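Local coordinates for protein N-acetylmuramoyl-L-alanine amidase (Peptoclostridium difficile, PDB 4RN7) that probably hydrolyses, as a zinc-dependent amidase, the bond between N-acetylmuramic acid and L-alanine in bacterial cell-wall peptidoglycan, this chain being its catalytic domain, at residues Gln34-Leu39 / Val79-Asn84; Ile95-Arg100 / Ile145-Gly150; Ser116-Tyr121 / Asp168-Gly173. All coordinates share one frame; numbering follows the deposited sequence. Where two conformers were deposited one is given.

Contact 1. Residues Gln34-Leu39 / Val79-Asn84; sequences QIAKKL and VSIHLN. With ZN (zinc ion), chain B.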
ATOM      1  N   GLN A  34       4.821  -6.441   7.187  1.00 26.73           N
ATOM      2  CA  GLN A  34       6.265  -6.377   6.998  1.00 29.23           C
ATOM      3  C   GLN A  34       6.621  -5.263   6.033  1.00 26.77           C
ATOM      4  O   GLN A  34       7.518  -4.461   6.297  1.00 32.49           O
ATOM      5  CB  GLN A  34       6.817  -7.709   6.467  1.00 32.27           C
ATOM      6  CG  GLN A  34       6.779  -8.840   7.485  1.00 35.05           C
ATOM      7  CD  GLN A  34       7.232 -10.163   6.892  1.00 42.64           C
ATOM      8  OE1 GLN A  34       7.722 -10.215   5.767  1.00 38.46           O
ATOM      9  NE2 GLN A  34       7.056 -11.238   7.645  1.00 43.66           N
ATOM     10  N   ILE A  35       5.913  -5.218   4.913  1.00 27.65           N
ATOM     11  CA  ILE A  35       6.156  -4.194   3.906  1.00 27.82           C
ATOM     12  C   ILE A  35       5.827  -2.805   4.460  1.00 28.35           C
ATOM     13  O   ILE A  35       6.593  -1.860   4.256  1.00 28.28           O
ATOM     14  CB  ILE A  35       5.337  -4.483   2.640  1.00 26.93           C
ATOM     15  CG1 ILE A  35       5.880  -5.740   1.939  1.00 26.49           C
ATOM     16  CG2 ILE A  35       5.349  -3.297   1.685  1.00 29.37           C
ATOM     17  CD1 ILE A  35       4.972  -6.270   0.841  1.00 30.84           C
ATOM     18  N   ALA A  36       4.708  -2.686   5.179  1.00 26.32           N
ATOM     19  CA  ALA A  36       4.280  -1.407   5.735  1.00 28.12           C
ATOM     20  C   ALA A  36       5.276  -0.883   6.762  1.00 27.88           C
ATOM     21  O   ALA A  36       5.516   0.324   6.851  1.00 30.97           O
ATOM     22  CB  ALA A  36       2.899  -1.542   6.380  1.00 30.37           C
ATOM     23  N   LYS A  37       5.838  -1.788   7.561  1.00 32.17           N
ATOM     24  CA  LYS A  37       6.803  -1.383   8.575  1.00 35.07           C
ATOM     25  C   LYS A  37       8.043  -0.781   7.932  1.00 34.57           C
ATOM     26  O   LYS A  37       8.582   0.210   8.428  1.00 34.40           O
ATOM     27  CB  LYS A  37       7.176  -2.553   9.483  1.00 34.84           C
ATOM     28  CG  LYS A  37       6.139  -2.814  10.572  1.00 40.94           C
ATOM     29  CD  LYS A  37       6.544  -3.981  11.453  1.00 54.43           C
ATOM     30  CE  LYS A  37       5.543  -4.163  12.591  1.00 60.59           C
ATOM     31  NZ  LYS A  37       5.794  -5.414  13.362  1.00 67.81           N
ATOM     32  N   LYS A  38       8.501  -1.380   6.834  1.00 32.35           N
ATOM     33  CA  LYS A  38       9.647  -0.842   6.119  1.00 31.96           C
ATOM     34  C   LYS A  38       9.311   0.519   5.530  1.00 32.62           C
ATOM     35  O   LYS A  38      10.122   1.450   5.609  1.00 33.75           O
ATOM     36  CB  LYS A  38      10.103  -1.807   5.020  1.00 30.68           C
ATOM     37  CG  LYS A  38      10.812  -3.038   5.562  1.00 34.75           C
ATOM     38  CD  LYS A  38      11.481  -3.822   4.426  1.00 31.52           C
ATOM     39  CE  LYS A  38      12.183  -5.067   4.956  1.00 41.62           C
ATOM     40  NZ  LYS A  38      11.248  -5.932   5.718  1.00 43.91           N
ATOM     41  N   LEU A  39       8.118   0.637   4.947  1.00 29.39           N
ATOM     42  CA  LEU A  39       7.666   1.905   4.383  1.00 27.56           C
ATOM     43  C   LEU A  39       7.586   2.969   5.481  1.00 31.95           C
ATOM     44  O   LEU A  39       8.109   4.075   5.315  1.00 30.87           O
ATOM     45  CB  LEU A  39       6.314   1.729   3.689  1.00 32.45           C
ATOM     46  CG  LEU A  39       5.585   2.964   3.156  1.00 31.14           C
ATOM     47  CD1 LEU A  39       6.499   3.748   2.231  1.00 34.14           C
ATOM     48  CD2 LEU A  39       4.306   2.544   2.426  1.00 29.20           C
ATOM     49  N   VAL A  79      -1.786   5.560   2.206  1.00 24.41           N
ATOM     50  CA  VAL A  79      -1.287   4.451   1.381  1.00 24.94           C
ATOM     51  C   VAL A  79      -1.654   3.147   2.070  1.00 24.81           C
ATOM     52  O   VAL A  79      -1.207   2.877   3.206  1.00 25.45           O
ATOM     53  CB  VAL A  79       0.239   4.519   1.157  1.00 26.07           C
ATOM     54  CG1 VAL A  79       0.705   3.360   0.247  1.00 27.10           C
ATOM     55  CG2 VAL A  79       0.627   5.854   0.531  1.00 26.45           C
ATOM     56  N   SER A  80      -2.493   2.361   1.405  1.00 21.72           N
ATOM     57  CA  SER A  80      -2.875   1.051   1.915  1.00 22.58           C
ATOM     58  C   SER A  80      -2.004   0.019   1.217  1.00 26.41           C
ATOM     59  O   SER A  80      -1.753   0.128   0.009  1.00 25.42           O
ATOM     60  CB  SER A  80      -4.350   0.769   1.633  1.00 23.66           C
ATOM     61  OG  SER A  80      -4.770  -0.448   2.233  1.00 28.42           O
ATOM     62  N   ILE A  81      -1.544  -0.969   1.975  1.00 21.91           N
ATOM     63  CA  ILE A  81      -0.624  -1.978   1.440  1.00 22.76           C
ATOM     64  C   ILE A  81      -1.312  -3.339   1.445  1.00 25.25           C
ATOM     65  O   ILE A  81      -1.676  -3.839   2.510  1.00 21.76           O
ATOM     66  CB  ILE A  81       0.641  -2.056   2.313  1.00 23.19           C
ATOM     67  CG1 ILE A  81       1.402  -0.720   2.260  1.00 24.43           C
ATOM     68  CG2 ILE A  81       1.535  -3.206   1.856  1.00 26.35           C
ATOM     69  CD1 ILE A  81       1.920  -0.361   0.856  1.00 26.36           C
ATOM     70  N   HIS A  82      -1.497  -3.931   0.265  1.00 22.56           N
ATOM     71  CA  HIS A  82      -2.162  -5.227   0.140  1.00 20.95           C
ATOM     72  C   HIS A  82      -1.357  -6.102  -0.820  1.00 26.19           C
ATOM     73  O   HIS A  82      -0.409  -5.623  -1.425  1.00 24.20           O
ATOM     74  CB  HIS A  82      -3.561  -5.055  -0.440  1.00 22.82           C
ATOM     75  CG  HIS A  82      -4.598  -4.668   0.565  1.00 23.97           C
ATOM     76  ND1 HIS A  82      -5.600  -5.528   0.952  1.00 27.95           N
ATOM     77  CD2 HIS A  82      -4.801  -3.516   1.253  1.00 25.08           C
ATOM     78  CE1 HIS A  82      -6.379  -4.929   1.836  1.00 27.24           C
ATOM     79  NE2 HIS A  82      -5.923  -3.704   2.034  1.00 25.24           N
ATOM     80  N   LEU A  83      -1.722  -7.379  -0.928  1.00 21.18           N
ATOM     81  CA  LEU A  83      -1.169  -8.251  -1.975  1.00 23.51           C
ATOM     82  C   LEU A  83      -2.338  -8.720  -2.819  1.00 28.21           C
ATOM     83  O   LEU A  83      -3.453  -8.912  -2.324  1.00 27.91           O
ATOM     84  CB  LEU A  83      -0.444  -9.463  -1.393  1.00 25.46           C
ATOM     85  CG  LEU A  83       0.681  -9.173  -0.392  1.00 27.72           C
ATOM     86  CD1 LEU A  83       1.248 -10.476   0.177  1.00 28.14           C
ATOM     87  CD2 LEU A  83       1.776  -8.362  -1.071  1.00 30.61           C
ATOM     88  N   ASN A  84      -2.093  -8.911  -4.102  1.00 27.92           N
ATOM     89  CA  ASN A  84      -3.161  -9.292  -4.983  1.00 30.12           C
ATOM     90  C   ASN A  84      -3.417 -10.796  -4.916  1.00 33.26           C
ATOM     91  O   ASN A  84      -2.598 -11.573  -4.390  1.00 27.52           O
ATOM     92  CB  ASN A  84      -2.817  -8.859  -6.415  1.00 25.57           C
ATOM     93  CG  ASN A  84      -4.021  -8.313  -7.160  1.00 35.59           C
ATOM     94  OD1 ASN A  84      -5.139  -8.791  -6.977  1.00 41.89           O
ATOM     95  ND2 ASN A  84      -3.798  -7.308  -8.004  1.00 34.52           N
TER
HETATM   96 ZN    ZN B 401      -5.904  -7.554   0.580  0.77 26.25          ZN
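Ile35 and Leu39, one helical turn apart, straddle Ile81 of the strand, and everything that crosses this buried interface is apolar. The Ile81 side chain splits between them. Its CG2 branch, anti to the backbone N (chi1 -64° for CG1), meets Ile35 CG2 at 3.8 Å, while its CD1 end reaches Leu39 CD2 at 4.1 Å. Ala36, whose CA lies nearest that of Ile81, adds a looser touch of its CB on Ile81 CG1. At the ends of the strand segment, Leu39 CD2 comes 4.3 Å from Val79 CG1, and Ile35 CD1 reaches along to Leu83 CD2, also at 4.3 Å. No hydrogen bond joins the two elements, whose segment axes approach to 8.9 Å.

Metal binding belongs to the other side of the strand. The alternation that turns Ile81 to the helix turns Ser80 and His82 away from it, and His82 ND1 binds the zinc ion at 2.1 Å. His12 and Glu28 complete the protein ligands; Glu28 begins helix 28-44 and also accepts a hydrogen bond from Leu83 N. Helix-on-sheet packing behind a strand that carries a zinc histidine is the arrangement of the Amidase_3 alpha/beta fold.

Contact 2. Residues Ile95-Arg100 / Ile145-Gly150; sequences IETWYR and ILIECG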
ATOM      1  N   ILE A  95       2.461  -5.443 -10.197  1.00 28.36           N
ATOM      2  CA  ILE A  95       1.924  -4.541  -9.194  1.00 27.09           C
ATOM      3  C   ILE A  95       0.965  -3.552  -9.858  1.00 32.28           C
ATOM      4  O   ILE A  95       1.229  -3.085 -10.971  1.00 31.23           O
ATOM      5  CB  ILE A  95       3.084  -3.791  -8.527  1.00 29.01           C
ATOM      6  CG1 ILE A  95       3.904  -4.768  -7.670  1.00 30.45           C
ATOM      7  CG2 ILE A  95       2.586  -2.629  -7.667  1.00 28.40           C
ATOM      8  CD1 ILE A  95       5.056  -4.118  -6.926  1.00 32.55           C
ATOM      9  N   GLU A  96      -0.144  -3.243  -9.187  1.00 29.02           N
ATOM     10  CA  GLU A  96      -1.059  -2.214  -9.670  1.00 26.73           C
ATOM     11  C   GLU A  96      -1.432  -1.349  -8.483  1.00 28.47           C
ATOM     12  O   GLU A  96      -1.341  -1.791  -7.338  1.00 29.96           O
ATOM     13  CB  GLU A  96      -2.326  -2.827 -10.279  1.00 28.93           C
ATOM     14  CG  GLU A  96      -3.075  -3.780  -9.355  1.00 31.84           C
ATOM     15  CD  GLU A  96      -4.219  -4.479 -10.062  1.00 41.10           C
ATOM     16  OE1 GLU A  96      -3.993  -5.012 -11.166  1.00 37.88           O
ATOM     17  OE2 GLU A  96      -5.346  -4.495  -9.524  1.00 36.95           O
ATOM     18  N   THR A  97      -1.852  -0.120  -8.750  1.00 25.71           N
ATOM     19  CA  THR A  97      -2.217   0.786  -7.660  1.00 26.57           C
ATOM     20  C   THR A  97      -3.636   1.294  -7.872  1.00 28.68           C
ATOM     21  O   THR A  97      -3.975   1.754  -8.962  1.00 29.71           O
ATOM     22  CB  THR A  97      -1.249   1.966  -7.621  1.00 30.95           C
ATOM     23  OG1 THR A  97       0.072   1.483  -7.358  1.00 29.49           O
ATOM     24  CG2 THR A  97      -1.650   2.954  -6.519  1.00 25.80           C
ATOM     25  N   TRP A  98      -4.470   1.186  -6.839  1.00 27.06           N
ATOM     26  CA  TRP A  98      -5.868   1.592  -6.915  1.00 31.55           C
ATOM     27  C   TRP A  98      -6.075   2.990  -6.346  1.00 33.59           C
ATOM     28  O   TRP A  98      -5.334   3.422  -5.459  1.00 29.43           O
ATOM     29  CB  TRP A  98      -6.737   0.653  -6.081  1.00 30.38           C
ATOM     30  CG  TRP A  98      -6.730  -0.790  -6.488  1.00 33.35           C
ATOM     31  CD1 TRP A  98      -6.095  -1.352  -7.560  1.00 33.89           C
ATOM     32  CD2 TRP A  98      -7.409  -1.856  -5.813  1.00 33.20           C
ATOM     33  NE1 TRP A  98      -6.344  -2.712  -7.588  1.00 35.81           N
ATOM     34  CE2 TRP A  98      -7.141  -3.042  -6.521  1.00 34.66           C
ATOM     35  CE3 TRP A  98      -8.215  -1.920  -4.666  1.00 34.13           C
ATOM     36  CZ2 TRP A  98      -7.660  -4.283  -6.123  1.00 39.54           C
ATOM     37  CZ3 TRP A  98      -8.725  -3.154  -4.275  1.00 38.21           C
ATOM     38  CH2 TRP A  98      -8.449  -4.312  -5.001  1.00 37.81           C
ATOM     39  N   TYR A  99      -7.098   3.674  -6.853  1.00 30.30           N
ATOM     40  CA  TYR A  99      -7.580   4.926  -6.276  1.00 32.71           C
ATOM     41  C   TYR A  99      -9.107   4.943  -6.381  1.00 34.65           C
ATOM     42  O   TYR A  99      -9.676   4.198  -7.180  1.00 35.49           O
ATOM     43  CB  TYR A  99      -6.964   6.135  -6.986  1.00 32.40           C
ATOM     44  CG  TYR A  99      -7.276   6.219  -8.461  1.00 33.29           C
ATOM     45  CD1 TYR A  99      -6.546   5.493  -9.386  1.00 39.05           C
ATOM     46  CD2 TYR A  99      -8.294   7.041  -8.928  1.00 37.81           C
ATOM     47  CE1 TYR A  99      -6.826   5.571 -10.743  1.00 38.31           C
ATOM     48  CE2 TYR A  99      -8.576   7.127 -10.281  1.00 43.63           C
ATOM     49  CZ  TYR A  99      -7.842   6.388 -11.178  1.00 45.81           C
ATOM     50  OH  TYR A  99      -8.126   6.478 -12.524  1.00 51.19           O
ATOM     51  N   ARG A 100      -9.772   5.779  -5.580  1.00 33.58           N
ATOM     52  CA  ARG A 100     -11.241   5.776  -5.530  1.00 37.52           C
ATOM     53  C   ARG A 100     -11.870   6.183  -6.855  1.00 45.54           C
ATOM     54  O   ARG A 100     -11.285   6.958  -7.609  1.00 40.84           O
ATOM     55  CB  ARG A 100     -11.773   6.671  -4.396  1.00 45.32           C
ATOM     56  CG  ARG A 100     -11.918   8.146  -4.752  1.00 43.38           C
ATOM     57  CD  ARG A 100     -12.531   8.970  -3.614  1.00 42.33           C
ATOM     58  NE  ARG A 100     -11.747   8.837  -2.388  1.00 38.00           N
ATOM     59  CZ  ARG A 100     -10.709   9.611  -2.076  1.00 41.70           C
ATOM     60  NH1 ARG A 100     -10.035   9.407  -0.952  1.00 35.29           N
ATOM     61  NH2 ARG A 100     -10.335  10.591  -2.895  1.00 37.58           N
ATOM     62  N   ILE A 145      -4.449   5.870  -1.918  1.00 25.86           N
ATOM     63  CA  ILE A 145      -4.176   4.792  -2.866  1.00 26.18           C
ATOM     64  C   ILE A 145      -4.054   3.466  -2.124  1.00 29.65           C
ATOM     65  O   ILE A 145      -3.814   3.441  -0.908  1.00 24.89           O
ATOM     66  CB  ILE A 145      -2.890   5.040  -3.697  1.00 25.29           C
ATOM     67  CG1 ILE A 145      -1.650   5.113  -2.786  1.00 26.91           C
ATOM     68  CG2 ILE A 145      -3.046   6.306  -4.547  1.00 32.48           C
ATOM     69  CD1 ILE A 145      -0.321   5.179  -3.542  1.00 29.49           C
ATOM     70  N   LEU A 146      -4.240   2.367  -2.854  1.00 26.49           N
ATOM     71  CA  LEU A 146      -4.020   1.039  -2.303  1.00 22.81           C
ATOM     72  C   LEU A 146      -3.105   0.354  -3.293  1.00 26.08           C
ATOM     73  O   LEU A 146      -3.428   0.267  -4.476  1.00 26.87           O
ATOM     74  CB  LEU A 146      -5.342   0.260  -2.161  1.00 24.82           C
ATOM     75  CG  LEU A 146      -5.267  -1.176  -1.609  1.00 27.80           C
ATOM     76  CD1 LEU A 146      -6.549  -1.530  -0.870  1.00 31.79           C
ATOM     77  CD2 LEU A 146      -4.994  -2.215  -2.709  1.00 26.83           C
ATOM     78  N   ILE A 147      -1.951  -0.101  -2.810  1.00 23.35           N
ATOM     79  CA  ILE A 147      -1.003  -0.770  -3.685  1.00 24.27           C
ATOM     80  C   ILE A 147      -1.130  -2.273  -3.523  1.00 24.78           C
ATOM     81  O   ILE A 147      -0.975  -2.780  -2.412  1.00 24.80           O
ATOM     82  CB  ILE A 147       0.441  -0.362  -3.370  1.00 23.15           C
ATOM     83  CG1 ILE A 147       0.557   1.162  -3.273  1.00 27.44           C
ATOM     84  CG2 ILE A 147       1.383  -0.866  -4.480  1.00 23.13           C
ATOM     85  CD1 ILE A 147       1.871   1.651  -2.677  1.00 25.26           C
ATOM     86  N   GLU A 148      -1.386  -2.976  -4.635  1.00 23.24           N
ATOM     87  CA  GLU A 148      -1.438  -4.438  -4.646  1.00 24.39           C
ATOM     88  C   GLU A 148      -0.041  -4.919  -5.021  1.00 23.13           C
ATOM     89  O   GLU A 148       0.332  -4.915  -6.196  1.00 24.46           O
ATOM     90  CB  GLU A 148      -2.466  -4.957  -5.661  1.00 28.89           C
ATOM     91  CG  GLU A 148      -3.937  -4.615  -5.308  1.00 29.95           C
ATOM     92  CD  GLU A 148      -4.498  -5.472  -4.186  1.00 38.93           C
ATOM     93  OE1 GLU A 148      -3.723  -6.186  -3.528  1.00 36.09           O
ATOM     94  OE2 GLU A 148      -5.721  -5.433  -3.943  1.00 45.40           O
ATOM     95  N   CYS A 149       0.718  -5.342  -4.014  1.00 24.07           N
ATOM     96  CA  CYS A 149       2.167  -5.479  -4.154  1.00 25.45           C
ATOM     97  C   CYS A 149       2.633  -6.813  -4.737  1.00 25.74           C
ATOM     98  O   CYS A 149       3.674  -7.339  -4.329  1.00 31.93           O
ATOM     99  CB  CYS A 149       2.855  -5.249  -2.812  1.00 25.61           C
ATOM    100  SG  CYS A 149       2.647  -3.557  -2.175  1.00 26.85           S
ATOM    101  N   GLY A 150       1.875  -7.356  -5.682  1.00 26.65           N
ATOM    102  CA  GLY A 150       2.255  -8.616  -6.309  1.00 32.32           C
ATOM    103  C   GLY A 150       1.207  -9.652  -5.955  1.00 30.14           C
ATOM    104  O   GLY A 150       0.411  -9.428  -5.040  1.00 28.84           O
TER
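Trp98 lays its indole beside Leu146 and across the end of Glu148, on the sheet face that also carries Glu96. Its CB sits 4.2 Å from Leu146 CB, and with CG anti to the carbonyl carbon (chi1 -61°) the ring extends alongside the leucine. Over the six-membered ring Leu146 CD2 makes a CH-pi contact, 4.1 Å from the centroid and nearest to CE3. Farther out, Glu148 CG lies near NE1 and CE2. The outer rim, CZ2 and CH2, then has Glu148 OE2 above it, 3.1 Å from each carbon and on the same face as the leucine methyl. Glu148 is bent at chi2 (-75°), which carries its carboxylate across the ring, the two planes 69° apart. At the ring edge Trp98 NE1 donates to Glu96 OE2 at 2.8 Å, almost straight and in the indole plane, on the anti side of the carboxylate; the bond helps fix the rotation of the indole. Glu96 OE1 has a salt bridge to Arg127.

These are neighbouring antiparallel strands of the mixed amidase sheet: strand 95-99 runs against strand 144-151, which has zinc-binding strand 77-84 on its other side. Glu96 with Glu148 and Trp98 with Leu146 are hydrogen-bonded pairs; Trp98 N to Leu146 O is the shortest bond, 2.7 Å, while Glu96 N to Glu148 O is weak.

On the opposite face Thr97 and Ile147 form a non-hydrogen-bonded pair. Thr97 CG2 packs on Ile145 CB at 3.7 Å, and its OG1, beside Ile147 CG2, is hydrogen-bonded to Gln115 of helix 107-122. Ile95 CG2 touches Ile147 CG2 at 3.8 Å, and Ile95 CG1 reaches the backbone of Cys149 and Gly150.

Contact 3. Residues Ser116-Tyr121 / Asp168-Gly173; sequences STIVSY and DQLAEG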
ATOM      1  N   SER A 116       4.473   4.365 -11.099  1.00 35.77           N
ATOM      2  CA  SER A 116       5.613   4.494 -11.998  1.00 38.86           C
ATOM      3  C   SER A 116       6.946   4.388 -11.264  1.00 41.10           C
ATOM      4  O   SER A 116       7.901   3.813 -11.781  1.00 39.69           O
ATOM      5  CB  SER A 116       5.532   5.808 -12.769  1.00 49.94           C
ATOM      6  OG  SER A 116       4.407   5.803 -13.621  1.00 49.60           O
ATOM      7  N   THR A 117       7.003   4.934 -10.054  1.00 36.57           N
ATOM      8  CA  THR A 117       8.240   4.921  -9.286  1.00 41.09           C
ATOM      9  C   THR A 117       8.557   3.498  -8.809  1.00 35.94           C
ATOM     10  O   THR A 117       9.713   3.055  -8.865  1.00 38.58           O
ATOM     11  CB  THR A 117       8.159   5.898  -8.099  1.00 41.78           C
ATOM     12  OG1 THR A 117       7.837   7.208  -8.593  1.00 40.60           O
ATOM     13  CG2 THR A 117       9.495   5.957  -7.376  1.00 43.87           C
ATOM     14  N   ILE A 118       7.528   2.790  -8.351  1.00 33.77           N
ATOM     15  CA  ILE A 118       7.678   1.397  -7.944  1.00 33.23           C
ATOM     16  C   ILE A 118       8.276   0.604  -9.101  1.00 36.46           C
ATOM     17  O   ILE A 118       9.265  -0.109  -8.922  1.00 39.61           O
ATOM     18  CB  ILE A 118       6.330   0.762  -7.542  1.00 32.80           C
ATOM     19  CG1 ILE A 118       5.824   1.331  -6.220  1.00 29.88           C
ATOM     20  CG2 ILE A 118       6.477  -0.744  -7.391  1.00 31.88           C
ATOM     21  CD1 ILE A 118       4.393   0.913  -5.901  1.00 27.24           C
ATOM     22  N   VAL A 119       7.695   0.757 -10.289  1.00 34.02           N
ATOM     23  CA  VAL A 119       8.178   0.045 -11.473  1.00 39.49           C
ATOM     24  C   VAL A 119       9.668   0.285 -11.758  1.00 46.97           C
ATOM     25  O   VAL A 119      10.369  -0.604 -12.259  1.00 45.78           O
ATOM     26  CB  VAL A 119       7.313   0.379 -12.713  1.00 34.85           C
ATOM     27  CG1 VAL A 119       7.895  -0.241 -13.961  1.00 40.37           C
ATOM     28  CG2 VAL A 119       5.890  -0.131 -12.484  1.00 42.24           C
ATOM     29  N   SER A 120      10.159   1.475 -11.424  1.00 46.66           N
ATOM     30  CA  SER A 120      11.563   1.793 -11.668  0.69 45.55           C
ATOM     31  C   SER A 120      12.484   1.136 -10.640  1.00 50.29           C
ATOM     32  O   SER A 120      13.620   0.792 -10.959  1.00 52.52           O
ATOM     33  CB  SER A 120      11.782   3.304 -11.688  0.69 47.64           C
ATOM     34  OG  SER A 120      11.572   3.859 -10.403  0.69 48.92           O
ATOM     35  N   TYR A 121      11.987   0.955  -9.421  1.00 42.17           N
ATOM     36  CA  TYR A 121      12.773   0.383  -8.323  1.00 42.34           C
ATOM     37  C   TYR A 121      12.816  -1.147  -8.249  1.00 47.82           C
ATOM     38  O   TYR A 121      13.870  -1.715  -7.970  1.00 53.91           O
ATOM     39  CB  TYR A 121      12.305   0.965  -6.983  1.00 37.55           C
ATOM     40  CG  TYR A 121      12.968   2.282  -6.681  1.00 39.67           C
ATOM     41  CD1 TYR A 121      12.583   3.444  -7.341  1.00 43.31           C
ATOM     42  CD2 TYR A 121      13.997   2.363  -5.751  1.00 46.04           C
ATOM     43  CE1 TYR A 121      13.200   4.656  -7.076  1.00 47.98           C
ATOM     44  CE2 TYR A 121      14.621   3.570  -5.478  1.00 48.39           C
ATOM     45  CZ  TYR A 121      14.217   4.712  -6.143  1.00 51.00           C
ATOM     46  OH  TYR A 121      14.835   5.913  -5.873  1.00 52.54           O
ATOM     47  N   ASP A 168      12.472  -4.245   0.739  1.00 31.58           N
ATOM     48  CA  ASP A 168      13.188  -2.989   0.932  1.00 32.60           C
ATOM     49  C   ASP A 168      13.153  -2.109  -0.319  1.00 34.24           C
ATOM     50  O   ASP A 168      12.927  -0.902  -0.239  1.00 39.48           O
ATOM     51  CB  ASP A 168      14.634  -3.281   1.327  1.00 40.39           C
ATOM     52  CG  ASP A 168      15.396  -2.035   1.684  1.00 53.90           C
ATOM     53  OD1 ASP A 168      15.151  -1.493   2.779  1.00 55.20           O
ATOM     54  OD2 ASP A 168      16.244  -1.603   0.875  1.00 56.41           O
ATOM     55  N   GLN A 169      13.385  -2.731  -1.468  1.00 33.89           N
ATOM     56  CA  GLN A 169      13.344  -2.029  -2.746  0.52 34.55           C
ATOM     57  C   GLN A 169      11.957  -1.481  -3.007  1.00 34.01           C
ATOM     58  O   GLN A 169      11.811  -0.342  -3.433  1.00 34.26           O
ATOM     59  CB  GLN A 169      13.694  -2.973  -3.881  0.52 38.36           C
ATOM     60  CG  GLN A 169      15.112  -3.456  -3.894  0.52 37.50           C
ATOM     61  CD  GLN A 169      15.382  -4.293  -5.119  0.52 57.40           C
ATOM     62  OE1 GLN A 169      15.873  -3.791  -6.134  0.52 59.65           O
ATOM     63  NE2 GLN A 169      15.044  -5.575  -5.042  0.52 53.29           N
ATOM     64  N   LEU A 170      10.946  -2.308  -2.754  1.00 34.35           N
ATOM     65  CA  LEU A 170       9.557  -1.928  -2.972  1.00 31.42           C
ATOM     66  C   LEU A 170       9.209  -0.745  -2.078  1.00 31.13           C
ATOM     67  O   LEU A 170       8.638   0.246  -2.534  1.00 32.04           O
ATOM     68  CB  LEU A 170       8.644  -3.126  -2.688  1.00 31.69           C
ATOM     69  CG  LEU A 170       7.145  -2.859  -2.592  1.00 38.31           C
ATOM     70  CD1 LEU A 170       6.631  -2.248  -3.888  1.00 34.62           C
ATOM     71  CD2 LEU A 170       6.415  -4.157  -2.272  1.00 35.99           C
ATOM     72  N   ALA A 171       9.587  -0.839  -0.806  1.00 30.82           N
ATOM     73  CA  ALA A 171       9.332   0.244   0.138  1.00 30.50           C
ATOM     74  C   ALA A 171      10.046   1.520  -0.295  1.00 32.25           C
ATOM     75  O   ALA A 171       9.473   2.604  -0.213  1.00 33.15           O
ATOM     76  CB  ALA A 171       9.730  -0.149   1.562  1.00 30.61           C
ATOM     77  N   GLU A 172      11.280   1.392  -0.777  1.00 33.57           N
ATOM     78  CA  GLU A 172      12.022   2.570  -1.221  1.00 36.07           C
ATOM     79  C   GLU A 172      11.319   3.216  -2.417  1.00 35.94           C
ATOM     80  O   GLU A 172      11.175   4.444  -2.477  1.00 36.98           O
ATOM     81  CB  GLU A 172      13.469   2.210  -1.568  1.00 37.73           C
ATOM     82  CG  GLU A 172      14.344   3.403  -1.962  1.00 42.18           C
ATOM     83  CD  GLU A 172      14.512   4.440  -0.858  1.00 49.69           C
ATOM     84  OE1 GLU A 172      14.348   4.108   0.337  1.00 45.95           O
ATOM     85  OE2 GLU A 172      14.813   5.604  -1.191  1.00 50.18           O
ATOM     86  N   GLY A 173      10.856   2.384  -3.345  1.00 35.18           N
ATOM     87  CA  GLY A 173      10.120   2.870  -4.499  1.00 38.19           C
ATOM     88  C   GLY A 173       8.864   3.618  -4.088  1.00 36.33           C
ATOM     89  O   GLY A 173       8.560   4.686  -4.623  1.00 35.70           O
TER
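Two neighbouring helices on one side of the amidase sheet, 107-122 and 164-185, meet here where the ring of Tyr121 lies on Gly173. The glycine CA makes a CH-pi contact over the face of the ring, 4.0 Å from its centroid and 27° off the ring normal; Tyr121 CG is the ring atom closest to Gly173 CA, at 3.6 Å. With no side chain, Gly173 lets the two backbones come close, its CA 4.5 Å from the CA of Ile118. The Tyr121 ring also has Glu172 CG against its CE2 at 3.5 Å. Glu172 then bends at chi2 (62°), and its OE2 is hydrogen-bonded to Gln176, one turn on.

The segment axes close to 8.2 Å at 146°, so this is a close antiparallel helix pair with its glycine at the tight point. Beside that point Thr117 turns its methyl to the other helix: CG2 sits 3.2 Å from Gly173 O, whereas OG1 is hydrogen-bonded to Thr113 O of its own helix. On the side facing the sheet, Ile118 CG2 and Leu170 CD1 touch at 3.8 Å. Both residues also pack on Ile95 of strand 95-99, and Leu170 reaches Ile35 of helix 28-44.

Contacts 1 and 2 share the sheet through neighbouring strands 77-84 and 144-151: Ser80 O lies 2.8 Å from Ile147 N and Asn84 N 2.7 Å from Gly150 O, both probable hydrogen bonds. The zinc side of the sheet carries His82 from contact 1 and Glu148 from contact 2, the latter side chain about 5 Å from the metal at nearest atoms. Contact 3 lies on the other side, its centre 12 Å from that of contact 1 and 13 Å from that of contact 2. Leu170 joins all three there, its CD2 4.0 Å from Ile35 CD1 and 3.8 Å from Cys149 CB. Ile118 CD1 meets Ile147 CG2 at 3.8 Å.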